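Local coordinates for protein probable tRNA pseudouridine synthase D (Methanosarcina mazei, PDB 1Z2Z) that probably converts uridine 13 of transfer RNAs to pseudouridine, as a member of the TruD family of pseudouridine synthases, at residues N215-V220 with G238-M243. Sequence-based numbering, arbitrary orientation.
Sequences NARQFV and GHERAM
R217 reaches E240 through a side chain that runs fully extended from CG to NE, whereas the E240 chain is bent at chi2 (85°) and presents its carboxylate to the guanidinium. The pair is a worked example of how two helical segments can be joined by a single buried salt bridge: between them only these two residues touch, and with the CA atoms of R217 and E240 9.7 Å apart, the two side chains span the distance. The main bond of the salt bridge runs from R217 NH2 to E240 OE2 at 2.6 Å, fairly straight at 162°. The oxygen lies almost in the guanidinium plane, at its edge, and the nitrogen meets OE2 on its anti side, somewhat out of the carboxylate plane. R217 NH1 gives the same oxygen, E240 OE2, a second, weak bond of 3.2 Å that is clearly bent. Both terminal nitrogens therefore converge on one carboxylate oxygen, in a forked grip rather than the two-oxygen, side-by-side pairing, and the two flat groups are turned 31° against each other. Both residues are buried, within a small cluster of charges. R217 NE forms a salt bridge with E209 OE1, which probably helps to hold the guanidinium in place. R179 comes close to R217 NH1 and approaches E240 OE2 as a long, weak ion pair, so that the two carboxylates probably offset the neighbouring arginines. Far from the predicted nucleophile D86, the contact ties helix 213-223 to the first turn of helix 238-249, across a connection that includes helix 226-232; Y201 of helix 194-202 packs against E240, and L237, just before the second helix, touches R217.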
# COMPACT_ATOMS: atom_id res chain seq x y z
N ASN A 215 23.64 -8.81 -8.93
CA ASN A 215 24.58 -9.03 -10.03
C ASN A 215 24.11 -10.12 -10.99
O ASN A 215 24.69 -10.31 -12.06
CB ASN A 215 25.98 -9.36 -9.49
CG ASN A 215 26.82 -8.12 -9.23
OD1 ASN A 215 26.46 -7.28 -8.40
ND2 ASN A 215 27.93 -7.99 -9.95
N ALA A 216 23.06 -10.83 -10.60
CA ALA A 216 22.52 -11.88 -11.46
C ALA A 216 21.67 -11.23 -12.54
O ALA A 216 21.76 -11.59 -13.71
CB ALA A 216 21.67 -12.83 -10.63
N ARG A 217 20.84 -10.26 -12.14
CA ARG A 217 19.97 -9.52 -13.05
C ARG A 217 20.80 -8.63 -13.95
O ARG A 217 20.56 -8.54 -15.15
CB ARG A 217 18.98 -8.64 -12.26
CG ARG A 217 17.98 -9.41 -11.42
CD ARG A 217 17.09 -8.46 -10.64
NE ARG A 217 16.24 -9.16 -9.67
CZ ARG A 217 15.13 -9.83 -9.99
NH1 ARG A 217 14.72 -9.89 -11.25
NH2 ARG A 217 14.43 -10.44 -9.04
N GLN A 218 21.77 -7.96 -13.35
CA GLN A 218 22.66 -7.08 -14.09
C GLN A 218 23.33 -7.85 -15.22
O GLN A 218 23.57 -7.31 -16.29
CB GLN A 218 23.74 -6.54 -13.15
CG GLN A 218 23.81 -5.03 -13.09
CD GLN A 218 23.91 -4.41 -14.45
OE1 GLN A 218 24.56 -4.95 -15.34
NE2 GLN A 218 23.27 -3.27 -14.63
N PHE A 219 23.63 -9.12 -14.96
CA PHE A 219 24.29 -9.95 -15.96
C PHE A 219 23.47 -10.10 -17.22
O PHE A 219 23.87 -9.66 -18.29
CB PHE A 219 24.58 -11.34 -15.40
CG PHE A 219 25.32 -12.23 -16.37
CD1 PHE A 219 26.69 -12.13 -16.52
CD2 PHE A 219 24.63 -13.16 -17.15
CE1 PHE A 219 27.37 -12.93 -17.45
CE2 PHE A 219 25.30 -13.96 -18.07
CZ PHE A 219 26.67 -13.84 -18.22
N VAL A 220 22.30 -10.72 -17.09
CA VAL A 220 21.45 -10.93 -18.25
C VAL A 220 20.85 -9.65 -18.80
O VAL A 220 20.25 -9.65 -19.87
CB VAL A 220 20.30 -11.92 -17.93
CG1 VAL A 220 20.89 -13.22 -17.42
CG2 VAL A 220 19.34 -11.32 -16.92
N GLY A 238 10.74 -17.49 -8.65
CA GLY A 238 10.08 -18.39 -9.57
C GLY A 238 9.56 -17.71 -10.83
O GLY A 238 9.73 -18.24 -11.92
N HIS A 239 8.93 -16.55 -10.67
CA HIS A 239 8.38 -15.80 -11.80
C HIS A 239 9.44 -15.42 -12.84
O HIS A 239 9.22 -15.56 -14.04
CB HIS A 239 7.66 -14.53 -11.32
CG HIS A 239 6.52 -14.79 -10.38
ND1 HIS A 239 5.64 -15.83 -10.54
CD2 HIS A 239 6.11 -14.12 -9.28
CE1 HIS A 239 4.73 -15.79 -9.58
NE2 HIS A 239 4.99 -14.76 -8.80
N GLU A 240 10.58 -14.92 -12.38
CA GLU A 240 11.63 -14.54 -13.31
C GLU A 240 12.17 -15.76 -14.03
O GLU A 240 12.41 -15.73 -15.23
CB GLU A 240 12.79 -13.84 -12.57
CG GLU A 240 12.52 -12.38 -12.20
CD GLU A 240 11.76 -12.22 -10.90
OE1 GLU A 240 10.70 -12.85 -10.72
OE2 GLU A 240 12.23 -11.44 -10.04
N ARG A 241 12.35 -16.85 -13.29
CA ARG A 241 12.87 -18.08 -13.89
C ARG A 241 11.90 -18.61 -14.95
O ARG A 241 12.29 -18.91 -16.07
CB ARG A 241 13.13 -19.15 -12.80
CG ARG A 241 14.35 -18.89 -11.89
CD ARG A 241 14.51 -19.96 -10.79
NE ARG A 241 14.57 -21.33 -11.31
CZ ARG A 241 13.85 -22.35 -10.84
NH1 ARG A 241 13.98 -23.56 -11.38
NH2 ARG A 241 13.00 -22.18 -9.84
N ALA A 242 10.63 -18.71 -14.58
CA ALA A 242 9.62 -19.22 -15.50
C ALA A 242 9.65 -18.49 -16.83
O ALA A 242 9.48 -19.10 -17.89
CB ALA A 242 8.24 -19.11 -14.86
N MSE A 243 9.88 -17.18 -16.78
CA MSE A 243 9.91 -16.35 -17.99
C MSE A 243 11.14 -16.55 -18.86
O MSE A 243 11.06 -16.47 -20.09
CB MSE A 243 9.81 -14.87 -17.61
CG MSE A 243 8.55 -14.54 -16.89
SE MSE A 243 8.37 -12.67 -16.59
CE MSE A 243 8.42 -12.05 -18.43